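Local coordinates for protein pyoverdine synthetase F (Pseudomonas aeruginosa PAO1, PDB 6CUL) that is a siderophore-pathway enzyme by name, with an alpha/beta fold built round a mixed, mainly parallel sheet, at residues V106-R111 and L148-D153; G57-D62 and V136-D141; R31-V36 and N254-S259. One frame throughout, in Å; residues are numbered along the deposited sequence.

Contact 1 (V106-R111 and L148-D153); sequences VPSTYR and LLVILD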
loop_
_atom_site.group_PDB
_atom_site.type_symbol
_atom_site.label_atom_id
_atom_site.label_comp_id
_atom_site.label_asym_id
_atom_site.label_seq_id
_atom_site.Cartn_x
_atom_site.Cartn_y
_atom_site.Cartn_z
ATOM N N VAL A 106 -3.759 -7.758 -13.170
ATOM C CA VAL A 106 -2.667 -8.530 -13.687
ATOM C C VAL A 106 -2.657 -9.610 -12.610
ATOM O O VAL A 106 -1.796 -9.648 -11.798
ATOM C CB VAL A 106 -1.365 -7.785 -13.776
ATOM C CG1 VAL A 106 -0.206 -8.741 -13.842
ATOM C CG2 VAL A 106 -1.353 -6.898 -14.951
ATOM N N PRO A 107 -3.619 -10.519 -12.666
ATOM C CA PRO A 107 -3.760 -11.472 -11.580
ATOM C C PRO A 107 -2.634 -12.447 -11.286
ATOM O O PRO A 107 -2.192 -13.075 -12.154
ATOM C CB PRO A 107 -5.015 -12.230 -11.968
ATOM C CG PRO A 107 -5.661 -11.426 -13.006
ATOM C CD PRO A 107 -4.585 -10.753 -13.724
ATOM N N SER A 108 -2.241 -12.542 -10.021
ATOM C CA SER A 108 -1.273 -13.483 -9.542
ATOM C C SER A 108 -1.938 -14.786 -9.246
ATOM O O SER A 108 -1.966 -15.247 -8.150
ATOM C CB SER A 108 -0.563 -13.022 -8.273
ATOM O OG SER A 108 -1.382 -12.564 -7.275
ATOM N N THR A 109 -2.431 -15.349 -10.335
ATOM C CA THR A 109 -3.085 -16.640 -10.467
ATOM C C THR A 109 -2.222 -17.823 -10.044
ATOM O O THR A 109 -2.690 -18.712 -9.447
ATOM C CB THR A 109 -3.466 -16.830 -11.874
ATOM O OG1 THR A 109 -2.360 -16.506 -12.703
ATOM C CG2 THR A 109 -4.548 -15.959 -12.132
ATOM N N TYR A 110 -0.929 -17.669 -10.171
ATOM C CA TYR A 110 0.042 -18.610 -9.782
ATOM C C TYR A 110 -0.157 -18.992 -8.362
ATOM O O TYR A 110 0.258 -20.027 -8.017
ATOM C CB TYR A 110 1.449 -18.024 -9.966
ATOM C CG TYR A 110 1.916 -17.013 -8.934
ATOM C CD1 TYR A 110 2.409 -17.431 -7.733
ATOM C CD2 TYR A 110 1.899 -15.666 -9.184
ATOM C CE1 TYR A 110 2.843 -16.566 -6.809
ATOM C CE2 TYR A 110 2.337 -14.764 -8.261
ATOM C CZ TYR A 110 2.811 -15.230 -7.062
ATOM O OH TYR A 110 3.222 -14.404 -6.084
ATOM N N ARG A 111 -0.786 -18.177 -7.568
ATOM C CA ARG A 111 -1.093 -18.512 -6.211
ATOM C C ARG A 111 -2.065 -19.714 -6.061
ATOM O O ARG A 111 -2.084 -20.278 -5.047
ATOM C CB ARG A 111 -1.554 -17.290 -5.445
ATOM C CG ARG A 111 -0.493 -16.295 -5.078
ATOM C CD ARG A 111 -1.055 -15.132 -4.351
ATOM N NE ARG A 111 -2.102 -14.464 -5.073
ATOM C CZ ARG A 111 -3.317 -14.232 -4.656
ATOM N NH1 ARG A 111 -3.697 -14.587 -3.508
ATOM N NH2 ARG A 111 -4.127 -13.603 -5.420
ATOM N N LEU A 148 0.551 -4.200 -2.118
ATOM C CA LEU A 148 0.508 -5.265 -3.099
ATOM C C LEU A 148 1.177 -6.442 -2.393
ATOM O O LEU A 148 2.314 -6.368 -2.057
ATOM C CB LEU A 148 1.244 -4.893 -4.356
ATOM C CG LEU A 148 1.673 -6.108 -5.169
ATOM C CD1 LEU A 148 0.515 -6.919 -5.670
ATOM C CD2 LEU A 148 2.559 -5.735 -6.309
ATOM N N LEU A 149 0.448 -7.529 -2.213
ATOM C CA LEU A 149 0.856 -8.683 -1.449
ATOM C C LEU A 149 1.940 -9.608 -2.033
ATOM O O LEU A 149 2.513 -10.376 -1.337
ATOM C CB LEU A 149 -0.387 -9.462 -1.007
ATOM C CG LEU A 149 -1.584 -8.771 -0.379
ATOM C CD1 LEU A 149 -2.630 -9.701 0.108
ATOM C CD2 LEU A 149 -1.147 -7.926 0.749
ATOM N N VAL A 150 2.166 -9.536 -3.324
ATOM C CA VAL A 150 3.164 -10.287 -3.985
ATOM C C VAL A 150 4.472 -9.583 -3.716
ATOM O O VAL A 150 4.512 -8.404 -3.666
ATOM C CB VAL A 150 2.844 -10.367 -5.474
ATOM C CG1 VAL A 150 3.938 -10.990 -6.283
ATOM C CG2 VAL A 150 1.583 -11.127 -5.697
ATOM N N ILE A 151 5.554 -10.332 -3.590
ATOM C CA ILE A 151 6.850 -9.783 -3.323
ATOM C C ILE A 151 7.565 -9.734 -4.592
ATOM O O ILE A 151 7.813 -10.740 -5.134
ATOM C CB ILE A 151 7.682 -10.731 -2.508
ATOM C CG1 ILE A 151 6.938 -11.184 -1.275
ATOM C CG2 ILE A 151 8.997 -10.082 -2.215
ATOM C CD1 ILE A 151 6.111 -10.128 -0.589
ATOM N N LEU A 152 7.972 -8.573 -5.019
ATOM C CA LEU A 152 8.619 -8.515 -6.285
ATOM C C LEU A 152 10.102 -8.764 -6.205
ATOM O O LEU A 152 10.773 -8.021 -5.658
ATOM C CB LEU A 152 8.335 -7.163 -6.908
ATOM C CG LEU A 152 6.905 -6.960 -7.393
ATOM C CD1 LEU A 152 6.059 -6.349 -6.320
ATOM C CD2 LEU A 152 6.868 -6.137 -8.631
ATOM N N ASP A 153 10.590 -9.892 -6.651
ATOM C CA ASP A 153 12.015 -10.138 -6.686
ATOM C C ASP A 153 12.599 -10.028 -8.083
ATOM O O ASP A 153 13.760 -9.741 -8.174
ATOM C CB ASP A 153 12.423 -11.495 -6.076
ATOM C CG ASP A 153 11.974 -12.659 -6.886
ATOM O OD1 ASP A 153 11.203 -12.387 -7.764
ATOM O OD2 ASP A 153 12.320 -13.806 -6.673
#

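Contact 2 (G57-D62 and V136-D141); sequences GVIYDD and VELGAD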
loop_
_atom_site.group_PDB
_atom_site.type_symbol
_atom_site.label_atom_id
_atom_site.label_comp_id
_atom_site.label_asym_id
_atom_site.label_seq_id
_atom_site.Cartn_x
_atom_site.Cartn_y
_atom_site.Cartn_z
ATOM N N GLY A 57 -2.376 3.906 -14.645
ATOM C CA GLY A 57 -3.102 2.693 -14.434
ATOM C C GLY A 57 -3.209 2.329 -12.992
ATOM O O GLY A 57 -2.342 2.609 -12.245
ATOM N N VAL A 58 -4.282 1.685 -12.614
ATOM C CA VAL A 58 -4.442 1.285 -11.225
ATOM C C VAL A 58 -4.592 -0.235 -11.190
ATOM O O VAL A 58 -5.662 -0.753 -11.134
ATOM C CB VAL A 58 -5.660 1.960 -10.515
ATOM C CG1 VAL A 58 -5.792 1.467 -9.102
ATOM C CG2 VAL A 58 -5.552 3.469 -10.500
ATOM N N ILE A 59 -3.481 -0.902 -11.244
ATOM C CA ILE A 59 -3.376 -2.315 -11.232
ATOM C C ILE A 59 -3.664 -2.984 -9.873
ATOM O O ILE A 59 -3.382 -2.480 -8.868
ATOM C CB ILE A 59 -1.988 -2.685 -11.780
ATOM C CG1 ILE A 59 -1.700 -1.925 -13.080
ATOM C CG2 ILE A 59 -1.858 -4.168 -12.020
ATOM C CD1 ILE A 59 -0.280 -1.691 -13.407
ATOM N N TYR A 60 -4.312 -4.105 -9.896
ATOM C CA TYR A 60 -4.613 -4.832 -8.705
ATOM C C TYR A 60 -4.365 -6.297 -9.041
ATOM O O TYR A 60 -4.628 -6.707 -10.104
ATOM C CB TYR A 60 -6.015 -4.489 -8.214
ATOM C CG TYR A 60 -7.067 -5.201 -8.871
ATOM C CD1 TYR A 60 -7.573 -4.825 -10.077
ATOM C CD2 TYR A 60 -7.545 -6.307 -8.305
ATOM C CE1 TYR A 60 -8.547 -5.579 -10.656
ATOM C CE2 TYR A 60 -8.516 -7.057 -8.863
ATOM C CZ TYR A 60 -9.011 -6.687 -10.017
ATOM O OH TYR A 60 -9.952 -7.492 -10.471
ATOM N N ASP A 61 -3.830 -7.065 -8.148
ATOM C CA ASP A 61 -3.561 -8.417 -8.458
ATOM C C ASP A 61 -4.526 -9.513 -8.060
ATOM O O ASP A 61 -4.258 -10.615 -8.350
ATOM C CB ASP A 61 -2.244 -8.779 -7.840
ATOM C CG ASP A 61 -2.364 -9.183 -6.446
ATOM O OD1 ASP A 61 -2.880 -8.469 -5.655
ATOM O OD2 ASP A 61 -1.910 -10.210 -6.135
ATOM N N ASP A 62 -5.638 -9.200 -7.465
ATOM C CA ASP A 62 -6.499 -10.233 -6.977
ATOM C C ASP A 62 -7.132 -11.088 -8.039
ATOM O O ASP A 62 -7.306 -10.647 -9.122
ATOM C CB ASP A 62 -7.586 -9.613 -6.150
ATOM C CG ASP A 62 -7.102 -8.560 -5.256
ATOM O OD1 ASP A 62 -6.664 -7.530 -5.691
ATOM O OD2 ASP A 62 -7.180 -8.764 -4.094
ATOM N N VAL A 136 4.698 -0.972 -19.408
ATOM C CA VAL A 136 5.221 -0.581 -20.691
ATOM C C VAL A 136 4.046 -0.351 -21.581
ATOM O O VAL A 136 4.035 0.586 -22.265
ATOM C CB VAL A 136 6.130 -1.619 -21.277
ATOM C CG1 VAL A 136 6.542 -1.217 -22.650
ATOM C CG2 VAL A 136 7.324 -1.816 -20.408
ATOM N N GLU A 137 3.018 -1.145 -21.495
ATOM C CA GLU A 137 1.832 -0.814 -22.240
ATOM C C GLU A 137 1.275 0.554 -21.785
ATOM O O GLU A 137 0.490 1.142 -22.499
ATOM C CB GLU A 137 0.796 -1.890 -22.115
ATOM C CG GLU A 137 0.421 -2.640 -23.372
ATOM C CD GLU A 137 -0.669 -3.628 -23.092
ATOM O OE1 GLU A 137 -0.428 -4.822 -23.183
ATOM O OE2 GLU A 137 -1.755 -3.216 -22.711
ATOM N N LEU A 138 1.589 0.961 -20.581
ATOM C CA LEU A 138 1.192 2.269 -20.142
ATOM C C LEU A 138 2.272 3.411 -20.282
ATOM O O LEU A 138 1.952 4.534 -20.064
ATOM C CB LEU A 138 0.706 2.167 -18.709
ATOM C CG LEU A 138 -0.262 1.076 -18.307
ATOM C CD1 LEU A 138 -0.025 0.741 -16.871
ATOM C CD2 LEU A 138 -1.677 1.447 -18.526
ATOM N N GLY A 139 3.456 3.011 -20.674
ATOM C CA GLY A 139 4.605 3.823 -20.760
ATOM C C GLY A 139 4.869 4.414 -19.430
ATOM O O GLY A 139 5.363 5.434 -19.409
ATOM N N ALA A 140 4.605 3.714 -18.374
ATOM C CA ALA A 140 4.710 4.307 -17.104
ATOM C C ALA A 140 6.088 4.745 -16.793
ATOM O O ALA A 140 7.009 4.038 -16.948
ATOM C CB ALA A 140 4.230 3.350 -16.037
ATOM N N ASP A 141 6.216 5.993 -16.532
ATOM C CA ASP A 141 7.431 6.516 -16.051
ATOM C C ASP A 141 7.658 6.145 -14.621
ATOM O O ASP A 141 8.750 6.015 -14.266
ATOM C CB ASP A 141 7.476 7.996 -16.304
ATOM C CG ASP A 141 7.587 8.306 -17.759
ATOM O OD1 ASP A 141 8.133 7.534 -18.493
ATOM O OD2 ASP A 141 7.160 9.315 -18.180
#

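Contact 3 (R31-V36 and N254-S259); sequences RYMKSV and NNFNNS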
loop_
_atom_site.group_PDB
_atom_site.type_symbol
_atom_site.label_atom_id
_atom_site.label_comp_id
_atom_site.label_asym_id
_atom_site.label_seq_id
_atom_site.Cartn_x
_atom_site.Cartn_y
_atom_site.Cartn_z
ATOM N N ARG A 31 -14.429 7.790 11.787
ATOM C CA ARG A 31 -13.561 8.488 10.912
ATOM C C ARG A 31 -13.670 7.674 9.622
ATOM O O ARG A 31 -13.765 6.496 9.625
ATOM C CB ARG A 31 -12.134 8.398 11.441
ATOM C CG ARG A 31 -11.358 9.674 11.655
ATOM C CD ARG A 31 -11.956 10.509 12.745
ATOM N NE ARG A 31 -11.204 11.650 13.215
ATOM C CZ ARG A 31 -11.635 12.424 14.187
ATOM N NH1 ARG A 31 -12.744 12.152 14.795
ATOM N NH2 ARG A 31 -10.982 13.478 14.561
ATOM N N TYR A 32 -13.602 8.321 8.506
ATOM C CA TYR A 32 -13.628 7.645 7.235
ATOM C C TYR A 32 -12.244 7.125 6.883
ATOM O O TYR A 32 -11.338 7.866 6.795
ATOM C CB TYR A 32 -14.146 8.594 6.166
ATOM C CG TYR A 32 -14.055 8.078 4.777
ATOM C CD1 TYR A 32 -15.002 7.225 4.256
ATOM C CD2 TYR A 32 -13.036 8.442 3.999
ATOM C CE1 TYR A 32 -14.905 6.765 3.006
ATOM C CE2 TYR A 32 -12.934 7.988 2.754
ATOM C CZ TYR A 32 -13.874 7.157 2.256
ATOM O OH TYR A 32 -13.650 6.760 1.010
HETATM N N MSE A 33 -12.102 5.832 6.675
HETATM C CA MSE A 33 -10.803 5.234 6.388
HETATM C C MSE A 33 -10.495 5.396 4.949
HETATM O O MSE A 33 -10.808 4.551 4.162
HETATM C CB MSE A 33 -10.791 3.758 6.720
HETATM C CG MSE A 33 -9.471 3.032 6.665
HETATM SE SE MSE A 33 -8.032 3.749 7.712
HETATM C CE MSE A 33 -8.286 2.787 9.316
ATOM N N LYS A 34 -9.929 6.528 4.603
ATOM C CA LYS A 34 -9.624 6.873 3.255
ATOM C C LYS A 34 -8.482 6.036 2.789
ATOM O O LYS A 34 -7.631 5.752 3.548
ATOM C CB LYS A 34 -9.251 8.339 3.196
ATOM C CG LYS A 34 -9.067 8.942 1.838
ATOM C CD LYS A 34 -8.383 10.258 1.947
ATOM C CE LYS A 34 -9.324 11.407 2.237
ATOM N NZ LYS A 34 -8.738 12.756 2.276
ATOM N N SER A 35 -8.516 5.623 1.549
ATOM C CA SER A 35 -7.457 4.884 0.980
ATOM C C SER A 35 -6.274 5.710 0.580
ATOM O O SER A 35 -6.324 6.880 0.507
ATOM C CB SER A 35 -7.926 4.100 -0.194
ATOM O OG SER A 35 -8.128 4.872 -1.283
ATOM N N VAL A 36 -5.175 5.038 0.388
ATOM C CA VAL A 36 -3.979 5.657 -0.095
ATOM C C VAL A 36 -4.189 6.235 -1.481
ATOM O O VAL A 36 -3.686 7.257 -1.745
ATOM C CB VAL A 36 -2.830 4.704 -0.115
ATOM C CG1 VAL A 36 -1.630 5.342 -0.715
ATOM C CG2 VAL A 36 -2.521 4.264 1.268
ATOM N N ASN A 254 -4.370 7.309 11.955
ATOM C CA ASN A 254 -3.454 8.354 12.208
ATOM C C ASN A 254 -2.135 8.307 11.413
ATOM O O ASN A 254 -1.669 9.301 10.974
ATOM C CB ASN A 254 -3.162 8.371 13.656
ATOM C CG ASN A 254 -4.299 8.887 14.449
ATOM O OD1 ASN A 254 -5.233 9.377 13.938
ATOM N ND2 ASN A 254 -4.199 8.761 15.708
ATOM N N ASN A 255 -1.522 7.164 11.280
ATOM C CA ASN A 255 -0.352 7.067 10.469
ATOM C C ASN A 255 -0.696 7.349 9.001
ATOM O O ASN A 255 0.062 7.943 8.338
ATOM C CB ASN A 255 0.376 5.769 10.660
ATOM C CG ASN A 255 1.820 5.879 10.322
ATOM O OD1 ASN A 255 2.471 6.810 10.701
ATOM N ND2 ASN A 255 2.308 4.951 9.579
ATOM N N PHE A 256 -1.833 6.879 8.523
ATOM C CA PHE A 256 -2.265 7.188 7.190
ATOM C C PHE A 256 -2.468 8.659 7.101
ATOM O O PHE A 256 -2.068 9.197 6.154
ATOM C CB PHE A 256 -3.630 6.674 6.875
ATOM C CG PHE A 256 -3.682 5.410 6.130
ATOM C CD1 PHE A 256 -2.667 4.534 6.146
ATOM C CD2 PHE A 256 -4.856 5.045 5.492
ATOM C CE1 PHE A 256 -2.792 3.337 5.483
ATOM C CE2 PHE A 256 -4.982 3.872 4.848
ATOM C CZ PHE A 256 -3.960 3.027 4.831
ATOM N N ASN A 257 -3.149 9.295 8.052
ATOM C CA ASN A 257 -3.349 10.731 8.047
ATOM C C ASN A 257 -2.164 11.622 8.581
ATOM O O ASN A 257 -1.967 12.674 8.100
ATOM C CB ASN A 257 -4.760 11.076 8.577
ATOM C CG ASN A 257 -5.929 10.421 7.743
ATOM O OD1 ASN A 257 -6.587 11.053 6.972
ATOM N ND2 ASN A 257 -6.176 9.215 7.953
ATOM N N ASN A 258 -1.417 11.189 9.590
ATOM C CA ASN A 258 -0.271 11.959 10.106
ATOM C C ASN A 258 1.040 11.824 9.370
ATOM O O ASN A 258 1.759 12.725 9.281
ATOM C CB ASN A 258 -0.020 11.686 11.583
ATOM C CG ASN A 258 -0.540 12.772 12.492
ATOM O OD1 ASN A 258 -1.205 13.668 12.064
ATOM N ND2 ASN A 258 -0.219 12.678 13.752
ATOM N N SER A 259 1.354 10.661 8.894
ATOM C CA SER A 259 2.553 10.470 8.194
ATOM C C SER A 259 2.561 9.871 6.811
ATOM O O SER A 259 3.426 10.121 6.118
ATOM C CB SER A 259 3.438 9.638 9.097
ATOM O OG SER A 259 4.729 9.671 8.676
HETATM O O HOH W 1 -7.640 7.431 6.346
#

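Contact 1 (V106-R111 and L148-D153)
Val150 presses its two methyl groups against Tyr110 and Ser108, joining two loops that both follow parallel strands of the central sheet in this alpha/beta fold: segment 106-111 opens the beta-alpha-beta connection from strand 103-105 to strand 142-145, and residues 148-153 come after the second of these strands. Val150 supplies more than half of the buried surface. Its CG1 lies at the edge of the Tyr110 ring, near the ring plane, 3.5 Å from Tyr110 OH. With CG1 anti to the backbone N (chi1 172°), Val150 CG2 is set beside that N, 3.7 Å from Ser108 OG and equally far from Tyr110 OH. The tyrosine and the valine reach for each other from opposite directions, so the phenol end of the ring, not its face, receives the methyls. Arg111 CG rests 3.8 Å above the plane of the Tyr110 ring, offset toward its rim, and His120 meets the ring edge-to-face. Tyr110 and Thr109 also belong to the pocket of the bound ligand FGD, a quinazoline-glutamic acid compound, although the side chain of Ser108 is about 14 Å from that ligand. Ser108 is the centre of an inverse gamma turn, and its hydroxyl is held from two quarters: by a hydrogen bond with Asp61 OD2, and by Arg111 NE, which donates to Ser108 OG over 3.0 Å at 149°, with the oxygen 20° out of the guanidinium plane.

Contact 2 (G57-D62 and V136-D141)
Asp61 OD1, gripped by Arg13 NH1 in a salt bridge and by Ser11 OG in a hydrogen bond, lies just past the end of strand 55-60, whose residues Gly57 and Ile59 meet Leu138. Arg13 NH1 also pairs with Asp62 OD2, so one nitrogen ties together two consecutive carboxylates, which would probably favour their charged forms. The contact with 136-141 itself is apolar and small, and one methyl makes it. Leu138 CD1 approaches Ile59 CD1 to 4.2 Å, methyl to methyl, and stands 4.4 Å from Gly57 CA. Since Gly57 has no side chain, the leucine methyl meets main chain there. Ile59 reaches out through an extended end, its CD1 roughly anti to CA (chi2 154°), while Leu138 holds CG anti to its carbonyl carbon (chi1 -47°), which puts CD1 within reach of Gly57 and Ile59. The turn carrying Leu138 is fixed by the bond from Gly139 N to Val136 O, 3.0 Å long; with its positive phi of 57°, Gly139 ends the helix in a Schellman motif. Strand 55-60 has strand 103-105 on one side, bonded through Val58 and Tyr60, and strand 6-9 on the other, bonded through Gly57. Helix 118-136 belongs to the beta-alpha-beta crossover from strand 103-105 to strand 142-145, and the turn at its end sets Leu138 against the middle and later part of strand 55-60.

Contact 3 (R31-V36 and N254-S259)
Phe256 is met from 31-36 by Val36, Met33 and the carbonyl of Lys34, each in its own way, and apolar packing comes first: Val36 CG2 sits over one face of the ring, 4.0 Å from Phe256 CZ. A Met-aromatic contact follows. Met33, present as selenomethionine, starts with CG anti to the backbone N (chi1 -172°) and then bends twice, bringing SE within 4.8 Å of the Phe256 ring centroid. The approach is oblique, 43° off the ring normal, and the two side chains cross at about a right angle.

Polar contacts gather at the ring edge. Lys34 O lies near the ring plane, 3.5 Å from Phe256 CD2, where it faces the slightly positive rim. One water donates to Lys34 O at 3.3 Å and accepts from Asn257 ND2 at 2.8 Å; its oxygen lies in the plane of the Phe256 ring, at the edge. Asn257 ND2 also bonds Trp253 O, one turn back, while Lys34 NZ turns to a salt bridge with Glu42. The arrangement is that of a strand-to-helix connection packed on a second helix: Ser35 is the N-cap of helix 36-46, its OG bonded to Glu38 N, and Phe256 projects from helix 248-271.

Overall arrangement
Contacts 1 and 2 are neighbours, their centres 14 Å apart, and Asp61 of 57-62 touches both segments of contact 1; Leu148 CD1, for instance, lies 3.7 Å from Asp61 OD1. Along the chain their segments alternate: 57-62, 106-111, 136-141, 148-153. Helix 118-136, with strands 103-105 and 142-145 before and after it, links the two, and both lie near the half of the sheet that holds strands 103-105, 55-60, 6-9 and 142-145. Contact 3 stands across the chain's centre, about 25 Å from contact 1 and 24 Å from contact 2, centre to centre. Its segments come first and last in sequence, so helix 248-271 near the C-terminus packs against a connection from early in the chain.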